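Local atomic coordinates of uncharacterized protein (Bacteroides thetaiotaomicron, PDB entry 4LB8), a protein that is of unknown function but belongs to the DUF4848 family and is probably exported from the cytoplasm as a lipoprotein. Residues 214-220 and 268-274; 187-192 and 260-264; 172-176 and 278-284. All blocks are in the same frame, centred on the assembly; numbering follows the deposited sequence.

Contact 1: 214-220 and 268-274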
ATOM      1  N   HIS A 214      -0.650 -12.446  15.848  1.00 40.07           N
ATOM      2  CA  HIS A 214      -2.049 -12.243  16.196  1.00 39.48           C
ATOM      3  C   HIS A 214      -2.917 -12.378  14.950  1.00 42.76           C
ATOM      4  O   HIS A 214      -2.736 -11.666  13.962  1.00 39.18           O
ATOM      5  CB  HIS A 214      -2.249 -10.869  16.839  1.00 39.91           C
ATOM      6  CG  HIS A 214      -1.423 -10.621  18.063  1.00 43.51           C
ATOM      7  ND1 HIS A 214      -1.688 -11.273  19.260  1.00 45.73           N
ATOM      8  CD2 HIS A 214      -0.381  -9.780  18.244  1.00 45.24           C
ATOM      9  CE1 HIS A 214      -0.786 -10.827  20.113  1.00 46.03           C
ATOM     10  NE2 HIS A 214       0.003  -9.904  19.558  1.00 46.14           N
ATOM     11  N   ALA A 215      -3.838 -13.331  15.002  1.00 40.56           N
ATOM     12  CA  ALA A 215      -4.736 -13.601  13.902  1.00 39.05           C
ATOM     13  C   ALA A 215      -6.155 -13.739  14.399  1.00 42.07           C
ATOM     14  O   ALA A 215      -6.390 -14.052  15.573  1.00 42.80           O
ATOM     15  CB  ALA A 215      -4.303 -14.871  13.175  1.00 39.06           C
ATOM     16  N   LYS A 216      -7.085 -13.442  13.496  1.00 36.68           N
ATOM     17  CA  LYS A 216      -8.529 -13.552  13.604  1.00 36.51           C
ATOM     18  C   LYS A 216      -8.982 -14.374  12.391  1.00 39.49           C
ATOM     19  O   LYS A 216      -8.870 -13.938  11.241  1.00 39.31           O
ATOM     20  CB  LYS A 216      -9.177 -12.162  13.656  1.00 38.65           C
ATOM     21  CG  LYS A 216      -9.387 -11.634  15.069  1.00 42.10           C
ATOM     22  CD  LYS A 216      -9.817 -10.154  15.079  1.00 52.11           C
ATOM     23  CE  LYS A 216     -11.297  -9.933  14.800  1.00 63.84           C
ATOM     24  NZ  LYS A 216     -11.573  -8.569  14.258  1.00 66.85           N
ATOM     25  N   VAL A 217      -9.406 -15.594  12.650  1.00 35.84           N
ATOM     26  CA  VAL A 217      -9.759 -16.578  11.626  1.00 34.15           C
ATOM     27  C   VAL A 217     -11.263 -16.876  11.687  1.00 38.81           C
ATOM     28  O   VAL A 217     -11.803 -17.151  12.766  1.00 38.15           O
ATOM     29  CB  VAL A 217      -8.901 -17.863  11.879  1.00 36.01           C
ATOM     30  CG1 VAL A 217      -9.196 -18.969  10.862  1.00 35.17           C
ATOM     31  CG2 VAL A 217      -7.406 -17.544  11.938  1.00 34.74           C
ATOM     32  N   ASN A 218     -11.941 -16.812  10.539  1.00 36.19           N
ATOM     33  CA  ASN A 218     -13.367 -17.175  10.472  1.00 36.98           C
ATOM     34  C   ASN A 218     -13.559 -17.989   9.213  1.00 40.17           C
ATOM     35  O   ASN A 218     -13.677 -17.404   8.133  1.00 39.31           O
ATOM     36  CB  ASN A 218     -14.293 -15.950  10.519  1.00 34.69           C
ATOM     37  CG  ASN A 218     -15.761 -16.292  10.617  1.00 59.85           C
ATOM     38  OD1 ASN A 218     -16.169 -17.408  10.947  1.00 56.97           O
ATOM     39  ND2 ASN A 218     -16.595 -15.330  10.316  1.00 58.56           N
ATOM     40  N   LEU A 219     -13.528 -19.325   9.341  1.00 37.23           N
ATOM     41  CA  LEU A 219     -13.591 -20.211   8.179  1.00 38.89           C
ATOM     42  C   LEU A 219     -14.701 -21.239   8.237  1.00 44.92           C
ATOM     43  O   LEU A 219     -14.977 -21.799   9.297  1.00 44.17           O
ATOM     44  CB  LEU A 219     -12.253 -20.967   7.984  1.00 38.49           C
ATOM     45  CG  LEU A 219     -10.978 -20.145   7.791  1.00 42.27           C
ATOM     46  CD1 LEU A 219      -9.754 -21.055   7.670  1.00 41.86           C
ATOM     47  CD2 LEU A 219     -11.085 -19.233   6.602  1.00 43.48           C
ATOM     48  N   ARG A 220     -15.281 -21.531   7.058  1.00 43.75           N
ATOM     49  CA  ARG A 220     -16.315 -22.553   6.867  1.00 46.26           C
ATOM     50  C   ARG A 220     -15.675 -23.838   6.360  1.00 50.09           C
ATOM     51  O   ARG A 220     -14.744 -23.772   5.559  1.00 50.73           O
ATOM     52  CB  ARG A 220     -17.406 -22.077   5.894  1.00 48.69           C
ATOM     53  CG  ARG A 220     -18.569 -21.379   6.585  1.00 58.71           C
ATOM     54  CD  ARG A 220     -19.304 -20.395   5.680  1.00 80.02           C
ATOM     55  NE  ARG A 220     -18.474 -19.740   4.647  1.00 95.06           N
ATOM     56  CZ  ARG A 220     -17.768 -18.614   4.802  1.00102.36           C
ATOM     57  NH1 ARG A 220     -17.721 -18.007   5.985  1.00 94.73           N
ATOM     58  NH2 ARG A 220     -17.084 -18.106   3.783  1.00 70.67           N
ATOM     59  N   THR A 268     -13.750 -21.886   2.899  1.00 45.16           N
ATOM     60  CA  THR A 268     -13.862 -20.463   2.610  1.00 42.40           C
ATOM     61  C   THR A 268     -13.983 -19.656   3.908  1.00 44.22           C
ATOM     62  O   THR A 268     -14.211 -20.214   4.971  1.00 45.39           O
ATOM     63  CB  THR A 268     -15.046 -20.230   1.661  1.00 43.33           C
ATOM     64  OG1 THR A 268     -16.243 -20.556   2.346  1.00 51.19           O
ATOM     65  CG2 THR A 268     -14.965 -21.073   0.375  1.00 36.38           C
ATOM     66  N   GLY A 269     -13.794 -18.353   3.803  1.00 39.20           N
ATOM     67  CA  GLY A 269     -13.878 -17.419   4.911  1.00 38.18           C
ATOM     68  C   GLY A 269     -12.842 -16.324   4.808  1.00 41.54           C
ATOM     69  O   GLY A 269     -12.356 -16.015   3.711  1.00 39.82           O
ATOM     70  N   THR A 270     -12.502 -15.722   5.960  1.00 38.65           N
ATOM     71  CA  THR A 270     -11.521 -14.631   6.054  1.00 37.52           C
ATOM     72  C   THR A 270     -10.437 -14.874   7.131  1.00 41.42           C
ATOM     73  O   THR A 270     -10.647 -15.607   8.107  1.00 41.85           O
ATOM     74  CB  THR A 270     -12.228 -13.285   6.354  1.00 42.09           C
ATOM     75  OG1 THR A 270     -12.849 -13.291   7.656  1.00 39.22           O
ATOM     76  CG2 THR A 270     -13.220 -12.881   5.267  1.00 38.67           C
ATOM     77  N   ILE A 271      -9.284 -14.231   6.934  1.00 36.41           N
ATOM     78  CA  ILE A 271      -8.166 -14.180   7.880  1.00 34.54           C
ATOM     79  C   ILE A 271      -7.707 -12.717   8.005  1.00 39.31           C
ATOM     80  O   ILE A 271      -7.782 -11.940   7.031  1.00 36.70           O
ATOM     81  CB  ILE A 271      -6.984 -15.125   7.555  1.00 35.55           C
ATOM     82  CG1 ILE A 271      -6.459 -14.912   6.101  1.00 34.84           C
ATOM     83  CG2 ILE A 271      -7.367 -16.587   7.858  1.00 35.67           C
ATOM     84  CD1 ILE A 271      -4.985 -15.306   5.818  1.00 34.00           C
ATOM     85  N   GLU A 272      -7.276 -12.357   9.224  1.00 36.91           N
ATOM     86  CA  GLU A 272      -6.709 -11.066   9.614  1.00 36.32           C
ATOM     87  C   GLU A 272      -5.430 -11.346  10.390  1.00 39.64           C
ATOM     88  O   GLU A 272      -5.439 -12.215  11.274  1.00 37.45           O
ATOM     89  CB  GLU A 272      -7.689 -10.252  10.472  1.00 38.33           C
ATOM     90  CG  GLU A 272      -8.939  -9.807   9.747  1.00 44.27           C
ATOM     91  CD  GLU A 272     -10.032  -9.357  10.688  1.00 55.96           C
ATOM     92  OE1 GLU A 272      -9.708  -8.666  11.679  1.00 52.70           O
ATOM     93  OE2 GLU A 272     -11.208  -9.709  10.452  1.00 51.76           O
ATOM     94  N   ILE A 273      -4.331 -10.622  10.055  1.00 35.27           N
ATOM     95  CA  ILE A 273      -3.007 -10.803  10.660  1.00 32.83           C
ATOM     96  C   ILE A 273      -2.396  -9.463  11.076  1.00 39.59           C
ATOM     97  O   ILE A 273      -2.385  -8.504  10.291  1.00 39.61           O
ATOM     98  CB  ILE A 273      -2.055 -11.583   9.671  1.00 33.01           C
ATOM     99  CG1 ILE A 273      -0.696 -12.012  10.296  1.00 31.31           C
ATOM    100  CG2 ILE A 273      -1.826 -10.829   8.360  1.00 32.96           C
ATOM    101  CD1 ILE A 273      -0.735 -13.200  11.370  1.00 24.96           C
ATOM    102  N   TRP A 274      -1.842  -9.432  12.301  1.00 36.73           N
ATOM    103  CA  TRP A 274      -1.047  -8.334  12.853  1.00 37.27           C
ATOM    104  C   TRP A 274       0.006  -8.953  13.808  1.00 42.23           C
ATOM    105  O   TRP A 274       0.085 -10.175  13.895  1.00 40.13           O
ATOM    106  CB  TRP A 274      -1.893  -7.206  13.486  1.00 36.38           C
ATOM    107  CG  TRP A 274      -2.596  -7.551  14.772  1.00 37.86           C
ATOM    108  CD1 TRP A 274      -2.223  -7.191  16.034  1.00 41.40           C
ATOM    109  CD2 TRP A 274      -3.843  -8.253  14.908  1.00 37.87           C
ATOM    110  NE1 TRP A 274      -3.118  -7.687  16.955  1.00 41.43           N
ATOM    111  CE2 TRP A 274      -4.138  -8.320  16.291  1.00 42.08           C
ATOM    112  CE3 TRP A 274      -4.734  -8.857  13.992  1.00 38.11           C
ATOM    113  CZ2 TRP A 274      -5.262  -8.998  16.784  1.00 40.91           C
ATOM    114  CZ3 TRP A 274      -5.876  -9.482  14.485  1.00 39.27           C
ATOM    115  CH2 TRP A 274      -6.124  -9.553  15.864  1.00 40.62           C
TER
HETATM  116  O   HOH W   1     -11.387 -13.029  10.014  1.00 44.28           O

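Contact 2: 187-192 and 260-264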
ATOM      1  N   VAL A 187      -2.902 -25.660   0.598  1.00 37.50           N
ATOM      2  CA  VAL A 187      -3.526 -26.922   1.019  1.00 37.29           C
ATOM      3  C   VAL A 187      -3.000 -28.087   0.180  1.00 42.31           C
ATOM      4  O   VAL A 187      -2.960 -28.005  -1.055  1.00 43.04           O
ATOM      5  CB  VAL A 187      -5.095 -26.844   1.032  1.00 39.53           C
ATOM      6  CG1 VAL A 187      -5.682 -26.598  -0.367  1.00 39.02           C
ATOM      7  CG2 VAL A 187      -5.726 -28.059   1.714  1.00 39.01           C
ATOM      8  N   SER A 188      -2.622 -29.172   0.866  1.00 39.08           N
ATOM      9  CA  SER A 188      -2.131 -30.426   0.272  1.00 38.87           C
ATOM     10  C   SER A 188      -2.954 -31.566   0.789  1.00 44.39           C
ATOM     11  O   SER A 188      -2.813 -31.933   1.964  1.00 44.86           O
ATOM     12  CB  SER A 188      -0.660 -30.644   0.629  1.00 41.49           C
ATOM     13  OG  SER A 188      -0.098 -31.830   0.097  1.00 54.36           O
ATOM     14  N   SER A 189      -3.839 -32.115  -0.058  1.00 42.08           N
ATOM     15  CA  SER A 189      -4.684 -33.276   0.279  1.00 42.25           C
ATOM     16  C   SER A 189      -5.567 -33.077   1.520  1.00 44.02           C
ATOM     17  O   SER A 189      -5.801 -34.024   2.267  1.00 45.07           O
ATOM     18  CB  SER A 189      -3.831 -34.527   0.462  1.00 47.49           C
ATOM     19  OG  SER A 189      -3.247 -34.903  -0.771  1.00 63.21           O
ATOM     20  N   GLY A 190      -6.101 -31.874   1.686  1.00 38.81           N
ATOM     21  CA  GLY A 190      -6.986 -31.549   2.790  1.00 37.15           C
ATOM     22  C   GLY A 190      -6.252 -30.920   3.942  1.00 41.83           C
ATOM     23  O   GLY A 190      -6.898 -30.305   4.790  1.00 42.31           O
ATOM     24  N   ILE A 191      -4.893 -31.066   3.986  1.00 39.10           N
ATOM     25  CA  ILE A 191      -4.013 -30.499   5.036  1.00 37.38           C
ATOM     26  C   ILE A 191      -3.665 -29.080   4.649  1.00 39.97           C
ATOM     27  O   ILE A 191      -3.054 -28.863   3.601  1.00 39.71           O
ATOM     28  CB  ILE A 191      -2.724 -31.353   5.277  1.00 39.97           C
ATOM     29  CG1 ILE A 191      -3.021 -32.866   5.548  1.00 39.41           C
ATOM     30  CG2 ILE A 191      -1.770 -30.709   6.324  1.00 39.60           C
ATOM     31  CD1 ILE A 191      -3.682 -33.203   6.839  1.00 38.79           C
ATOM     32  N   ILE A 192      -4.053 -28.125   5.500  1.00 35.63           N
ATOM     33  CA  ILE A 192      -3.810 -26.697   5.313  1.00 34.41           C
ATOM     34  C   ILE A 192      -2.485 -26.318   5.994  1.00 37.85           C
ATOM     35  O   ILE A 192      -2.306 -26.566   7.186  1.00 37.13           O
ATOM     36  CB  ILE A 192      -5.026 -25.839   5.816  1.00 36.99           C
ATOM     37  CG1 ILE A 192      -6.333 -26.260   5.058  1.00 36.78           C
ATOM     38  CG2 ILE A 192      -4.748 -24.335   5.602  1.00 37.00           C
ATOM     39  CD1 ILE A 192      -7.615 -25.827   5.629  1.00 36.66           C
ATOM     40  N   GLY A 260      -4.705 -26.458   9.809  1.00 38.11           N
ATOM     41  CA  GLY A 260      -5.891 -27.254  10.034  1.00 38.91           C
ATOM     42  C   GLY A 260      -6.119 -28.207   8.892  1.00 44.17           C
ATOM     43  O   GLY A 260      -5.194 -28.514   8.139  1.00 44.45           O
ATOM     44  N   ARG A 261      -7.353 -28.688   8.772  1.00 41.52           N
ATOM     45  CA  ARG A 261      -7.803 -29.564   7.694  1.00 41.81           C
ATOM     46  C   ARG A 261      -9.131 -29.099   7.154  1.00 46.01           C
ATOM     47  O   ARG A 261      -9.903 -28.471   7.885  1.00 46.33           O
ATOM     48  CB  ARG A 261      -7.991 -31.010   8.188  1.00 42.96           C
ATOM     49  CG  ARG A 261      -6.744 -31.837   8.365  1.00 53.25           C
ATOM     50  CD  ARG A 261      -7.065 -33.307   8.593  1.00 62.52           C
ATOM     51  NE  ARG A 261      -7.899 -33.548   9.779  1.00 70.38           N
ATOM     52  CZ  ARG A 261      -8.099 -34.746  10.325  1.00 78.54           C
ATOM     53  NH1 ARG A 261      -7.492 -35.817   9.831  1.00 62.93           N
ATOM     54  NH2 ARG A 261      -8.883 -34.877  11.387  1.00 60.77           N
ATOM     55  N   LYS A 262      -9.443 -29.495   5.917  1.00 42.06           N
ATOM     56  CA  LYS A 262     -10.741 -29.287   5.294  1.00 42.19           C
ATOM     57  C   LYS A 262     -11.724 -30.415   5.725  1.00 50.55           C
ATOM     58  O   LYS A 262     -11.385 -31.610   5.686  1.00 49.39           O
ATOM     59  CB  LYS A 262     -10.603 -29.271   3.771  1.00 42.78           C
ATOM     60  CG  LYS A 262      -9.897 -28.048   3.202  1.00 45.72           C
ATOM     61  CD  LYS A 262      -9.711 -28.186   1.698  1.00 49.09           C
ATOM     62  CE  LYS A 262     -11.022 -28.264   0.953  1.00 48.63           C
ATOM     63  NZ  LYS A 262     -10.826 -28.408  -0.506  1.00 56.11           N
ATOM     64  N   LEU A 263     -12.939 -30.016   6.122  1.00 50.68           N
ATOM     65  CA  LEU A 263     -14.017 -30.923   6.498  1.00 53.08           C
ATOM     66  C   LEU A 263     -14.935 -31.171   5.314  1.00 60.62           C
ATOM     67  O   LEU A 263     -15.641 -32.174   5.280  1.00 63.75           O
ATOM     68  CB  LEU A 263     -14.854 -30.342   7.658  1.00 54.12           C
ATOM     69  CG  LEU A 263     -14.180 -30.079   8.991  1.00 58.76           C
ATOM     70  CD1 LEU A 263     -15.101 -29.287   9.878  1.00 60.22           C
ATOM     71  CD2 LEU A 263     -13.799 -31.377   9.690  1.00 60.82           C
ATOM     72  N   ALA A 264     -14.958 -30.235   4.367  1.00 57.73           N
ATOM     73  CA  ALA A 264     -15.811 -30.277   3.187  1.00 58.56           C
ATOM     74  C   ALA A 264     -15.003 -30.110   1.881  1.00 59.88           C
ATOM     75  O   ALA A 264     -13.772 -30.086   1.896  1.00 57.32           O
ATOM     76  CB  ALA A 264     -16.867 -29.176   3.299  1.00 59.94           C
TER

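Contact 3: 172-176 and 278-284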
ATOM      1  N   ALA A 172      -2.449 -12.824   3.518  1.00 34.43           N
ATOM      2  CA  ALA A 172      -2.726 -11.574   4.219  1.00 33.97           C
ATOM      3  C   ALA A 172      -1.428 -10.994   4.683  1.00 38.85           C
ATOM      4  O   ALA A 172      -0.552 -11.741   5.135  1.00 38.82           O
ATOM      5  CB  ALA A 172      -3.672 -11.797   5.385  1.00 34.82           C
ATOM      6  N   TYR A 173      -1.254  -9.675   4.501  1.00 35.94           N
ATOM      7  CA  TYR A 173      -0.023  -9.015   4.888  1.00 35.52           C
ATOM      8  C   TYR A 173      -0.276  -7.603   5.360  1.00 40.35           C
ATOM      9  O   TYR A 173      -1.320  -7.009   5.089  1.00 39.89           O
ATOM     10  CB  TYR A 173       1.013  -9.014   3.720  1.00 36.94           C
ATOM     11  CG  TYR A 173       0.551  -8.295   2.465  1.00 39.99           C
ATOM     12  CD1 TYR A 173       0.701  -6.913   2.329  1.00 41.64           C
ATOM     13  CD2 TYR A 173      -0.040  -8.994   1.411  1.00 41.71           C
ATOM     14  CE1 TYR A 173       0.242  -6.240   1.194  1.00 41.60           C
ATOM     15  CE2 TYR A 173      -0.481  -8.333   0.256  1.00 42.73           C
ATOM     16  CZ  TYR A 173      -0.352  -6.952   0.159  1.00 52.04           C
ATOM     17  OH  TYR A 173      -0.817  -6.292  -0.964  1.00 53.70           O
ATOM     18  N   SER A 174       0.743  -7.042   6.023  1.00 37.48           N
ATOM     19  CA  SER A 174       0.811  -5.661   6.431  1.00 35.99           C
ATOM     20  C   SER A 174       2.270  -5.261   6.456  1.00 41.31           C
ATOM     21  O   SER A 174       3.029  -5.782   7.267  1.00 41.84           O
ATOM     22  CB  SER A 174       0.131  -5.446   7.769  1.00 37.72           C
ATOM     23  OG  SER A 174      -0.061  -4.060   7.993  1.00 43.14           O
ATOM     24  N   ARG A 175       2.702  -4.469   5.463  1.00 38.94           N
ATOM     25  CA  ARG A 175       4.080  -3.984   5.434  1.00 39.55           C
ATOM     26  C   ARG A 175       4.063  -2.539   5.869  1.00 42.32           C
ATOM     27  O   ARG A 175       3.456  -1.703   5.211  1.00 42.20           O
ATOM     28  CB  ARG A 175       4.760  -4.149   4.070  1.00 42.28           C
ATOM     29  CG  ARG A 175       6.203  -3.595   4.083  1.00 59.74           C
ATOM     30  CD  ARG A 175       6.883  -3.597   2.727  1.00 68.46           C
ATOM     31  NE  ARG A 175       6.649  -2.323   2.055  1.00 75.20           N
ATOM     32  CZ  ARG A 175       5.807  -2.158   1.048  1.00 88.00           C
ATOM     33  NH1 ARG A 175       5.149  -3.198   0.545  1.00 77.94           N
ATOM     34  NH2 ARG A 175       5.637  -0.967   0.511  1.00 75.95           N
ATOM     35  N   GLN A 176       4.680  -2.254   6.993  1.00 38.47           N
ATOM     36  CA  GLN A 176       4.702  -0.897   7.501  1.00 38.47           C
ATOM     37  C   GLN A 176       6.081  -0.272   7.224  1.00 42.60           C
ATOM     38  O   GLN A 176       6.840  -0.811   6.435  1.00 41.63           O
ATOM     39  CB  GLN A 176       4.292  -0.881   8.993  1.00 40.04           C
ATOM     40  CG  GLN A 176       2.832  -1.315   9.219  1.00 32.82           C
ATOM     41  CD  GLN A 176       1.819  -0.418   8.520  1.00 52.07           C
ATOM     42  OE1 GLN A 176       0.988  -0.892   7.744  1.00 41.40           O
ATOM     43  NE2 GLN A 176       1.879   0.905   8.753  1.00 47.06           N
ATOM     44  N   VAL A 278       3.303  -4.692  14.300  1.00 39.95           N
ATOM     45  CA  VAL A 278       2.272  -4.173  13.387  1.00 38.12           C
ATOM     46  C   VAL A 278       0.960  -4.077  14.176  1.00 42.22           C
ATOM     47  O   VAL A 278       0.425  -5.094  14.572  1.00 43.68           O
ATOM     48  CB  VAL A 278       2.145  -4.958  12.046  1.00 40.26           C
ATOM     49  CG1 VAL A 278       1.066  -4.359  11.163  1.00 39.08           C
ATOM     50  CG2 VAL A 278       3.469  -4.963  11.288  1.00 39.76           C
ATOM     51  N   PRO A 279       0.463  -2.859  14.480  1.00 39.38           N
ATOM     52  CA  PRO A 279      -0.727  -2.737  15.361  1.00 40.18           C
ATOM     53  C   PRO A 279      -2.028  -3.216  14.727  1.00 43.69           C
ATOM     54  O   PRO A 279      -2.160  -3.159  13.516  1.00 43.64           O
ATOM     55  CB  PRO A 279      -0.792  -1.228  15.652  1.00 42.01           C
ATOM     56  CG  PRO A 279      -0.086  -0.602  14.507  1.00 44.41           C
ATOM     57  CD  PRO A 279       1.017  -1.529  14.137  1.00 39.23           C
ATOM     58  N   TYR A 280      -2.998  -3.632  15.551  1.00 42.25           N
ATOM     59  CA  TYR A 280      -4.307  -4.169  15.139  1.00 43.28           C
ATOM     60  C   TYR A 280      -4.970  -3.285  14.063  1.00 51.05           C
ATOM     61  O   TYR A 280      -5.454  -3.799  13.061  1.00 52.58           O
ATOM     62  CB  TYR A 280      -5.224  -4.348  16.373  1.00 44.86           C
ATOM     63  CG  TYR A 280      -6.651  -4.741  16.055  1.00 44.66           C
ATOM     64  CD1 TYR A 280      -6.988  -6.063  15.770  1.00 45.08           C
ATOM     65  CD2 TYR A 280      -7.674  -3.799  16.075  1.00 45.80           C
ATOM     66  CE1 TYR A 280      -8.305  -6.430  15.487  1.00 44.43           C
ATOM     67  CE2 TYR A 280      -8.995  -4.156  15.811  1.00 47.03           C
ATOM     68  CZ  TYR A 280      -9.306  -5.471  15.513  1.00 53.63           C
ATOM     69  OH  TYR A 280     -10.609  -5.797  15.222  1.00 57.77           O
ATOM     70  N   ASP A 281      -4.927  -1.972  14.236  1.00 48.41           N
ATOM     71  CA  ASP A 281      -5.454  -0.981  13.293  1.00 47.76           C
ATOM     72  C   ASP A 281      -4.930  -1.227  11.867  1.00 46.66           C
ATOM     73  O   ASP A 281      -5.669  -1.087  10.882  1.00 44.96           O
ATOM     74  CB  ASP A 281      -5.020   0.411  13.804  1.00 50.96           C
ATOM     75  CG  ASP A 281      -5.117   1.555  12.844  1.00 74.16           C
ATOM     76  OD1 ASP A 281      -6.225   2.106  12.697  1.00 78.55           O
ATOM     77  OD2 ASP A 281      -4.063   1.963  12.302  1.00 84.74           O
ATOM     78  N   GLN A 282      -3.655  -1.597  11.769  1.00 41.11           N
ATOM     79  CA  GLN A 282      -2.976  -1.797  10.502  1.00 38.99           C
ATOM     80  C   GLN A 282      -2.939  -3.284  10.080  1.00 45.62           C
ATOM     81  O   GLN A 282      -2.203  -3.636   9.141  1.00 46.38           O
ATOM     82  CB  GLN A 282      -1.564  -1.200  10.589  1.00 39.38           C
ATOM     83  CG  GLN A 282      -1.537   0.342  10.526  1.00 40.90           C
ATOM     84  CD  GLN A 282      -2.242   0.920   9.301  1.00 49.78           C
ATOM     85  OE1 GLN A 282      -3.163   1.737   9.398  1.00 45.71           O
ATOM     86  NE2 GLN A 282      -1.840   0.510   8.120  1.00 35.42           N
ATOM     87  N   ARG A 283      -3.791  -4.141  10.698  1.00 41.18           N
ATOM     88  CA  ARG A 283      -3.843  -5.567  10.349  1.00 39.36           C
ATOM     89  C   ARG A 283      -4.242  -5.800   8.895  1.00 41.19           C
ATOM     90  O   ARG A 283      -5.112  -5.107   8.366  1.00 42.16           O
ATOM     91  CB  ARG A 283      -4.780  -6.349  11.290  1.00 37.28           C
ATOM     92  CG  ARG A 283      -6.257  -6.229  10.980  1.00 38.53           C
ATOM     93  CD  ARG A 283      -7.094  -6.580  12.181  1.00 34.80           C
ATOM     94  NE  ARG A 283      -8.495  -6.185  12.026  1.00 42.95           N
ATOM     95  CZ  ARG A 283      -8.958  -4.939  12.113  1.00 58.22           C
ATOM     96  NH1 ARG A 283      -8.127  -3.925  12.335  1.00 41.34           N
ATOM     97  NH2 ARG A 283     -10.254  -4.698  11.965  1.00 50.10           N
ATOM     98  N   GLY A 284      -3.574  -6.768   8.276  1.00 36.58           N
ATOM     99  CA  GLY A 284      -3.819  -7.227   6.916  1.00 34.29           C
ATOM    100  C   GLY A 284      -4.933  -8.245   6.851  1.00 36.72           C
ATOM    101  O   GLY A 284      -5.066  -9.071   7.746  1.00 36.25           O
TER

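Contact 1: 214-220 and 268-274
E272 OE1 is held by two cations: K216 NZ, from the partner strand, lies 3.2 Å from it on the syn side of the carboxylate, a little out of its plane, and R283 NE in the loop beyond 268-275 makes a second salt bridge. A bend in the K216 chain (chi3 80°) carries NZ round to this oxygen, and NZ also bonds to Y280 OH. Earlier along the K216 chain, CD packs 3.8 Å from W274 CH2. The other end of the indole takes a CH-pi contact: H214 CB sits over its five-membered ring, 3.4 Å from the centroid. The imidazole itself is displaced to one side, so there is little stacking although the planes are only 22° apart; its ND1 bonds to D247. Underneath runs a regular antiparallel pair in which H214, K216 and N218 each exchange two backbone bonds with W274, E272 and T270. A water donates to K216 O at 2.9 Å and also bonds to T270 OG1 at 2.8 Å. On the reverse face A215, V217, I271 and I273 are buried, and the two isoleucines lean on V181 and L183 of strand 179-188. The ladder is thus two-sided: a polar, charge-paired and aromatic surface on one face, a greasy one turned to the second sheet on the other.

Contact 2: 187-192 and 260-264
G190 and K262 meet where a tight beta-hairpin, closed by a type I' turn from S188 to I191, lies along the end of strand 254-262. The hairpin joins strands 179-188 and 191-201, and its second arm runs antiparallel to 260-262. The turn settles its own polar groups first: S188 N gives to I191 O at 2.8 Å, and I191 N returns a bond to S188 O at 3.0 Å. G190 O, facing outward from the turn, accepts a hydrogen bond from K262 N at 2.9 Å, in the carbonyl plane, while R261 CA adds a CA-H...O contact to the same oxygen. One step on, I192 N reaches G260 O, also 2.9 Å away, but tilted well out of the carbonyl plane. G190 has the positive phi (95°) of the turn's second corner, where a CB would jam against S189 O. R261, between the two bonds, points its backbone the other way and bonds to E223 on strand 222-226, so 260-262 is served from both flanks; its NH2 makes a salt bridge to E223 as well. The K262 ammonium bonds to Q265 O and forms a salt bridge with the terminal carboxylate of L290. On one face I191 lies side by side with R261, CD1 being 3.7 Å from R261 CG, and there E37 of the second subunit packs on I191; Y120 of that subunit touches S188. On the face with I192, K262 supplies methylene carbons rather than charge: its CG meets I192 CD1 at 4.0 Å, and its CD lies 4.0 Å from V187 CG2, the two side chains crossing at about a right angle.

Contact 3: 172-176 and 278-284
Q176 and Q282 both fold at chi2 (-61° and -55°); the side chains cross at about a right angle, and the two bends bring their amides together with planes 58° apart. Q282 NE2 donates to Q176 OE1 at 3.2 Å along a fairly straight N-H line, yet it arrives from above the carbonyl plane rather than at a lone pair. S174 has OG anti to its backbone nitrogen, which aims the hydroxyl at Q282 O; the refined 2.5 Å from OG to O is very short, so its exact length is doubtful. V278 fills the space beside them, with CG1 3.4 Å from S174 OG and 4.0 Å from Q176 CG. The amide pair is also part of the dimer interface: Q176 NE2 and Q282 OE1 make weak hydrogen bonds to Q282 and Q176 of the second subunit, and the two Q282 side chains pack together. Were Q176 an alanine, Q282 NE2 would probably lose its acceptor and that amide would be freer to turn, and the weak link to the second subunit would go too. Within the loop, Y280 O is gripped from opposite faces of its plane by R283 N at 2.9 Å and R283 NH1 at 2.8 Å, and the R283 guanidinium lies over the centre of the Y280 ring. At the far end G284 CA passes 3.1 Å from Y173 O, so close that a CB there would clash. Strand 171-175 runs between 161-163 and 179-188, with S174 touching V163 and V181; the loop 278-284 covers this strand before entering strand 284-289, whose first residue, G284, pairs with I273.

All three contacts lie in the beta-rich C-terminal part, with no alpha-helix between 172 and 284. Contact 1 belongs to the four-stranded antiparallel sheet and contact 2 to the larger antiparallel one, while contact 3 joins that larger sheet to the loop between strands 268-275 and 284-289. Contact 3 spans the longest loop and encloses the others; contacts 1 and 2 interleave, in the order 187-192, 214-220, 260-264, 268-274. Centres are about 16 Å apart for contacts 1 and 2, 13 Å for 1 and 3, which touch directly, and 26 Å for 2 and 3. Contacts 2 and 3 both touch the second subunit, whereas contact 1 lies within one chain.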